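Local coordinates for lasso peptide isopeptidase AtxE2 (Asticcacaulis excentricus, PDB 5TXE), which hydrolyses the isopeptide bond of the lasso peptides astexin-2 and astexin-3, turning the threaded substrates into linear peptides, at residues Val464-Tyr476 with Glu489-Leu503. The protein carries 1 engineered substitution. Numbering follows the deposited sequence.
Sequences VLSFHSPRSEASY and EYSNWRNRWNILHTL
L503 sets its CD2 methyl squarely over one face of the F467 ring, 3.5 Å from the ring centroid and 3° off its normal, a CH-pi contact. F467 has CG anti to the backbone N (chi1 -177°), which lays the ring against helix 494-503. T502 CG2 meets the ring at its edge, in plane, and I499 CG2 lies near the same plane beside CE2. Trimming F467 to an alanine would probably open a gap beside L503 CD2 and leave the I499 and T502 methyls without their apolar partner. P470 CG faces T502 OG1 at 3.8 Å.

Polar contacts take over along the loop. S472 OG donates to E489 OE2 at 2.7 Å, on the anti side of the carboxylate and 23° out of its plane. The same OG accepts from S475 N at 3.1 Å, an ST motif, so two bonds fix the hydroxyl. A474 CB packs on E489 CG. N498 ND2 gives a weak bond to R471 O at 3.3 Å, and a water bridges E473 N to N495 OD1.

The axes of strand 464-467 and helix 494-503 come within 11.8 Å, roughly antiparallel. They belong to a beta-alpha-beta crossover in the mixed sheet of the prolyl oligopeptidase-family alpha/beta-hydrolase domain: strand 463-467 leads through helix 494-512 to strand 521-525, both strands parallel to strand 431-436 between them. S469 lies about 4 Å, between side chains, from the catalytically important Y438.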
loop_
_atom_site.group_PDB
_atom_site.type_symbol
_atom_site.label_atom_id
_atom_site.label_comp_id
_atom_site.label_asym_id
_atom_site.label_seq_id
_atom_site.Cartn_x
_atom_site.Cartn_y
_atom_site.Cartn_z
ATOM N N VAL A 464 -5.297 14.931 14.702
ATOM C CA VAL A 464 -4.600 14.276 13.613
ATOM C C VAL A 464 -5.450 14.408 12.350
ATOM O O VAL A 464 -6.647 14.128 12.359
ATOM C CB VAL A 464 -4.365 12.779 13.881
ATOM C CG1 VAL A 464 -3.556 12.175 12.749
ATOM C CG2 VAL A 464 -3.652 12.587 15.177
ATOM N N LEU A 465 -4.825 14.896 11.309
ATOM C CA LEU A 465 -5.426 14.948 10.023
ATOM C C LEU A 465 -4.864 13.804 9.223
ATOM O O LEU A 465 -3.698 13.808 8.849
ATOM C CB LEU A 465 -5.129 16.276 9.354
ATOM C CG LEU A 465 -5.672 16.456 7.946
ATOM C CD1 LEU A 465 -7.170 16.461 7.901
ATOM C CD2 LEU A 465 -5.140 17.774 7.401
ATOM N N SER A 466 -5.722 12.853 8.933
ATOM C CA SER A 466 -5.429 11.765 8.033
ATOM C C SER A 466 -5.823 12.222 6.637
ATOM O O SER A 466 -6.991 12.148 6.232
ATOM C CB SER A 466 -6.214 10.524 8.459
ATOM O OG SER A 466 -5.918 9.423 7.645
ATOM N N PHE A 467 -4.811 12.682 5.915
ATOM C CA PHE A 467 -4.927 13.306 4.603
ATOM C C PHE A 467 -5.057 12.341 3.484
ATOM O O PHE A 467 -4.284 11.419 3.381
ATOM C CB PHE A 467 -3.635 14.065 4.344
ATOM C CG PHE A 467 -3.591 14.833 3.069
ATOM C CD1 PHE A 467 -4.613 15.692 2.707
ATOM C CD2 PHE A 467 -2.466 14.782 2.288
ATOM C CE1 PHE A 467 -4.544 16.430 1.524
ATOM C CE2 PHE A 467 -2.371 15.532 1.111
ATOM C CZ PHE A 467 -3.405 16.373 0.742
ATOM N N HIS A 468 -6.061 12.559 2.646
ATOM C CA HIS A 468 -6.223 11.766 1.477
ATOM C C HIS A 468 -5.883 12.637 0.320
ATOM O O HIS A 468 -6.621 13.503 -0.064
ATOM C CB HIS A 468 -7.621 11.240 1.331
ATOM C CG HIS A 468 -7.726 10.245 0.243
ATOM N ND1 HIS A 468 -7.558 8.889 0.472
ATOM C CD2 HIS A 468 -7.897 10.392 -1.096
ATOM C CE1 HIS A 468 -7.638 8.240 -0.680
ATOM N NE2 HIS A 468 -7.861 9.125 -1.646
ATOM N N SER A 469 -4.742 12.400 -0.251
ATOM C CA SER A 469 -4.263 13.261 -1.286
ATOM C C SER A 469 -5.284 13.399 -2.428
ATOM O O SER A 469 -5.817 12.409 -2.902
ATOM C CB SER A 469 -2.977 12.677 -1.848
ATOM O OG SER A 469 -2.331 13.716 -2.535
ATOM N N PRO A 470 -5.495 14.623 -2.933
ATOM C CA PRO A 470 -6.516 14.742 -3.950
ATOM C C PRO A 470 -6.029 14.438 -5.360
ATOM O O PRO A 470 -4.812 14.365 -5.629
ATOM C CB PRO A 470 -6.893 16.221 -3.849
ATOM C CG PRO A 470 -5.593 16.873 -3.566
ATOM C CD PRO A 470 -4.933 15.935 -2.583
ATOM N N ARG A 471 -7.002 14.318 -6.255
ATOM C CA ARG A 471 -6.756 14.262 -7.689
ATOM C C ARG A 471 -5.982 15.465 -8.225
ATOM O O ARG A 471 -6.113 16.609 -7.714
ATOM C CB ARG A 471 -8.081 14.097 -8.442
ATOM C CG ARG A 471 -8.592 12.661 -8.364
ATOM C CD ARG A 471 -9.758 12.395 -9.302
ATOM N NE ARG A 471 -9.439 12.604 -10.722
ATOM C CZ ARG A 471 -10.340 12.638 -11.706
ATOM N NH1 ARG A 471 -11.630 12.454 -11.450
ATOM N NH2 ARG A 471 -9.956 12.861 -12.959
ATOM N N SER A 472 -5.132 15.202 -9.220
ATOM C CA SER A 472 -4.392 16.292 -9.823
ATOM C C SER A 472 -5.251 16.944 -10.924
ATOM O O SER A 472 -6.140 16.303 -11.462
ATOM C CB SER A 472 -3.110 15.797 -10.457
ATOM O OG SER A 472 -3.415 14.936 -11.528
ATOM N N GLU A 473 -4.936 18.184 -11.268
ATOM C CA GLU A 473 -5.561 18.865 -12.425
ATOM C C GLU A 473 -5.350 18.049 -13.708
ATOM O O GLU A 473 -6.265 17.880 -14.505
ATOM C CB GLU A 473 -4.974 20.272 -12.583
ATOM C CG GLU A 473 -5.228 21.164 -11.346
ATOM C CD GLU A 473 -4.537 22.538 -11.357
ATOM O OE1 GLU A 473 -4.792 23.302 -12.314
ATOM O OE2 GLU A 473 -3.763 22.866 -10.399
ATOM N N ALA A 474 -4.134 17.523 -13.882
ATOM C CA ALA A 474 -3.778 16.738 -15.061
ATOM C C ALA A 474 -4.652 15.512 -15.213
ATOM O O ALA A 474 -4.876 15.051 -16.318
ATOM C CB ALA A 474 -2.323 16.302 -15.003
ATOM N N SER A 475 -5.104 14.934 -14.103
ATOM C CA SER A 475 -5.962 13.755 -14.189
ATOM C C SER A 475 -7.346 14.089 -14.796
ATOM O O SER A 475 -8.069 13.179 -15.179
ATOM C CB SER A 475 -6.141 13.129 -12.816
ATOM O OG SER A 475 -6.939 13.985 -11.997
ATOM N N TYR A 476 -7.694 15.376 -14.862
ATOM C CA TYR A 476 -8.912 15.856 -15.531
ATOM C C TYR A 476 -8.737 16.222 -17.029
ATOM O O TYR A 476 -9.682 16.715 -17.654
ATOM C CB TYR A 476 -9.480 17.084 -14.779
ATOM C CG TYR A 476 -10.076 16.710 -13.446
ATOM C CD1 TYR A 476 -11.313 16.093 -13.389
ATOM C CD2 TYR A 476 -9.391 16.928 -12.255
ATOM C CE1 TYR A 476 -11.863 15.717 -12.194
ATOM C CE2 TYR A 476 -9.940 16.568 -11.047
ATOM C CZ TYR A 476 -11.176 15.954 -11.027
ATOM O OH TYR A 476 -11.757 15.562 -9.852
ATOM N N GLU A 489 2.243 16.757 -14.434
ATOM C CA GLU A 489 2.139 17.034 -12.965
ATOM C C GLU A 489 3.432 17.601 -12.322
ATOM O O GLU A 489 3.367 18.420 -11.392
ATOM C CB GLU A 489 1.729 15.777 -12.202
ATOM C CG GLU A 489 0.351 15.275 -12.601
ATOM C CD GLU A 489 0.019 13.882 -12.087
ATOM O OE1 GLU A 489 0.936 13.095 -11.779
ATOM O OE2 GLU A 489 -1.177 13.554 -12.048
ATOM N N TYR A 490 4.584 17.172 -12.838
ATOM C CA TYR A 490 5.867 17.614 -12.298
ATOM C C TYR A 490 6.339 18.868 -12.939
ATOM O O TYR A 490 7.238 19.503 -12.437
ATOM C CB TYR A 490 6.941 16.530 -12.438
ATOM C CG TYR A 490 6.853 15.479 -11.344
ATOM C CD1 TYR A 490 7.481 15.672 -10.110
ATOM C CD2 TYR A 490 6.123 14.330 -11.519
ATOM C CE1 TYR A 490 7.407 14.725 -9.095
ATOM C CE2 TYR A 490 6.042 13.375 -10.517
ATOM C CZ TYR A 490 6.687 13.569 -9.304
ATOM O OH TYR A 490 6.586 12.614 -8.317
ATOM N N SER A 491 5.752 19.240 -14.066
ATOM C CA SER A 491 6.183 20.437 -14.736
ATOM C C SER A 491 6.005 21.588 -13.786
ATOM O O SER A 491 4.883 21.893 -13.342
ATOM C CB SER A 491 5.347 20.691 -15.986
ATOM O OG SER A 491 5.601 22.004 -16.393
ATOM N N ASN A 492 7.113 22.222 -13.425
ATOM C CA ASN A 492 7.069 23.357 -12.485
ATOM C C ASN A 492 6.468 22.996 -11.127
ATOM O O ASN A 492 5.920 23.859 -10.405
ATOM C CB ASN A 492 6.329 24.541 -13.137
ATOM C CG ASN A 492 7.129 25.133 -14.283
ATOM O OD1 ASN A 492 8.280 25.520 -14.103
ATOM N ND2 ASN A 492 6.558 25.107 -15.488
ATOM N N TRP A 493 6.530 21.701 -10.814
ATOM C CA TRP A 493 5.958 21.193 -9.601
ATOM C C TRP A 493 4.478 21.588 -9.416
ATOM O O TRP A 493 4.014 21.791 -8.316
ATOM C CB TRP A 493 6.781 21.690 -8.415
ATOM C CG TRP A 493 8.220 21.144 -8.405
ATOM C CD1 TRP A 493 9.369 21.794 -8.801
ATOM C CD2 TRP A 493 8.632 19.846 -7.978
ATOM N NE1 TRP A 493 10.455 20.985 -8.609
ATOM C CE2 TRP A 493 10.021 19.779 -8.126
ATOM C CE3 TRP A 493 7.956 18.749 -7.462
ATOM C CZ2 TRP A 493 10.734 18.662 -7.781
ATOM C CZ3 TRP A 493 8.673 17.625 -7.127
ATOM C CH2 TRP A 493 10.042 17.599 -7.278
ATOM N N ARG A 494 3.730 21.652 -10.503
ATOM C CA ARG A 494 2.344 22.135 -10.443
ATOM C C ARG A 494 1.513 21.290 -9.491
ATOM O O ARG A 494 0.866 21.826 -8.626
ATOM C CB ARG A 494 1.708 22.208 -11.868
ATOM C CG ARG A 494 2.131 23.461 -12.678
ATOM C CD ARG A 494 1.777 23.435 -14.202
ATOM N NE ARG A 494 0.309 23.447 -14.355
ATOM C CZ ARG A 494 -0.379 23.967 -15.377
ATOM N NH1 ARG A 494 0.219 24.554 -16.406
ATOM N NH2 ARG A 494 -1.702 23.903 -15.355
ATOM N N ASN A 495 1.578 19.953 -9.590
ATOM C CA ASN A 495 0.780 19.155 -8.682
ATOM C C ASN A 495 1.256 19.210 -7.225
ATOM O O ASN A 495 0.446 19.118 -6.311
ATOM C CB ASN A 495 0.649 17.697 -9.138
ATOM C CG ASN A 495 -0.495 16.975 -8.407
ATOM O OD1 ASN A 495 -1.584 17.531 -8.247
ATOM N ND2 ASN A 495 -0.242 15.773 -7.947
ATOM N N ARG A 496 2.549 19.379 -6.999
ATOM C CA ARG A 496 2.998 19.459 -5.662
ATOM C C ARG A 496 2.451 20.673 -5.018
ATOM O O ARG A 496 2.125 20.652 -3.813
ATOM C CB ARG A 496 4.522 19.546 -5.606
ATOM C CG ARG A 496 5.114 18.730 -4.509
ATOM C CD ARG A 496 5.049 17.329 -5.060
ATOM N NE ARG A 496 4.575 16.406 -4.138
ATOM C CZ ARG A 496 4.420 15.126 -4.402
ATOM N NH1 ARG A 496 4.716 14.633 -5.581
ATOM N NH2 ARG A 496 4.001 14.336 -3.444
ATOM N N TRP A 497 2.374 21.782 -5.777
ATOM C CA TRP A 497 1.682 22.991 -5.234
ATOM C C TRP A 497 0.198 22.750 -4.941
ATOM O O TRP A 497 -0.340 23.240 -3.972
ATOM C CB TRP A 497 1.792 24.157 -6.188
ATOM C CG TRP A 497 3.064 24.878 -6.126
ATOM C CD1 TRP A 497 4.075 24.928 -7.093
ATOM C CD2 TRP A 497 3.462 25.736 -5.078
ATOM N NE1 TRP A 497 5.071 25.772 -6.661
ATOM C CE2 TRP A 497 4.714 26.274 -5.428
ATOM C CE3 TRP A 497 2.882 26.097 -3.864
ATOM C CZ2 TRP A 497 5.387 27.136 -4.608
ATOM C CZ3 TRP A 497 3.553 26.965 -3.055
ATOM C CH2 TRP A 497 4.792 27.477 -3.420
ATOM N N ASN A 498 -0.486 22.019 -5.803
ATOM C CA ASN A 498 -1.911 21.701 -5.539
ATOM C C ASN A 498 -2.047 20.906 -4.242
ATOM O O ASN A 498 -2.999 21.099 -3.432
ATOM C CB ASN A 498 -2.472 20.870 -6.700
ATOM C CG ASN A 498 -3.911 20.350 -6.443
ATOM O OD1 ASN A 498 -4.817 21.101 -6.038
ATOM N ND2 ASN A 498 -4.115 19.043 -6.698
ATOM N N ILE A 499 -1.121 19.967 -4.043
ATOM C CA ILE A 499 -1.113 19.241 -2.775
ATOM C C ILE A 499 -0.866 20.148 -1.576
ATOM O O ILE A 499 -1.572 20.095 -0.559
ATOM C CB ILE A 499 -0.130 18.051 -2.825
ATOM C CG1 ILE A 499 -0.692 17.024 -3.787
ATOM C CG2 ILE A 499 0.005 17.419 -1.434
ATOM C CD1 ILE A 499 0.338 16.073 -4.320
ATOM N N LEU A 500 0.154 20.970 -1.673
ATOM C CA LEU A 500 0.496 21.821 -0.532
ATOM C C LEU A 500 -0.637 22.812 -0.229
ATOM O O LEU A 500 -0.997 23.040 0.945
ATOM C CB LEU A 500 1.758 22.572 -0.808
ATOM C CG LEU A 500 2.178 23.564 0.260
ATOM C CD1 LEU A 500 2.452 22.909 1.577
ATOM C CD2 LEU A 500 3.418 24.284 -0.177
ATOM N N HIS A 501 -1.214 23.376 -1.289
ATOM C CA HIS A 501 -2.327 24.317 -1.102
ATOM C C HIS A 501 -3.504 23.624 -0.514
ATOM O O HIS A 501 -4.223 24.208 0.293
ATOM C CB HIS A 501 -2.735 24.941 -2.419
ATOM C CG HIS A 501 -1.783 25.962 -2.965
ATOM N ND1 HIS A 501 -1.110 26.877 -2.181
ATOM C CD2 HIS A 501 -1.441 26.243 -4.240
ATOM C CE1 HIS A 501 -0.381 27.666 -2.947
ATOM N NE2 HIS A 501 -0.560 27.298 -4.200
ATOM N N THR A 502 -3.709 22.357 -0.851
ATOM C CA THR A 502 -4.816 21.607 -0.230
ATOM C C THR A 502 -4.588 21.404 1.236
ATOM O O THR A 502 -5.498 21.531 2.022
ATOM C CB THR A 502 -5.033 20.243 -0.901
ATOM O OG1 THR A 502 -5.254 20.437 -2.288
ATOM C CG2 THR A 502 -6.220 19.502 -0.318
ATOM N N LEU A 503 -3.363 21.107 1.629
ATOM C CA LEU A 503 -3.082 20.994 3.057
ATOM C C LEU A 503 -3.304 22.318 3.790
ATOM O O LEU A 503 -3.820 22.328 4.901
ATOM C CB LEU A 503 -1.638 20.545 3.293
ATOM C CG LEU A 503 -1.363 19.084 2.963
ATOM C CD1 LEU A 503 0.104 18.838 3.037
ATOM C CD2 LEU A 503 -2.109 18.156 3.920
HETATM O O HOH W 1 -2.601 19.315 -9.817
#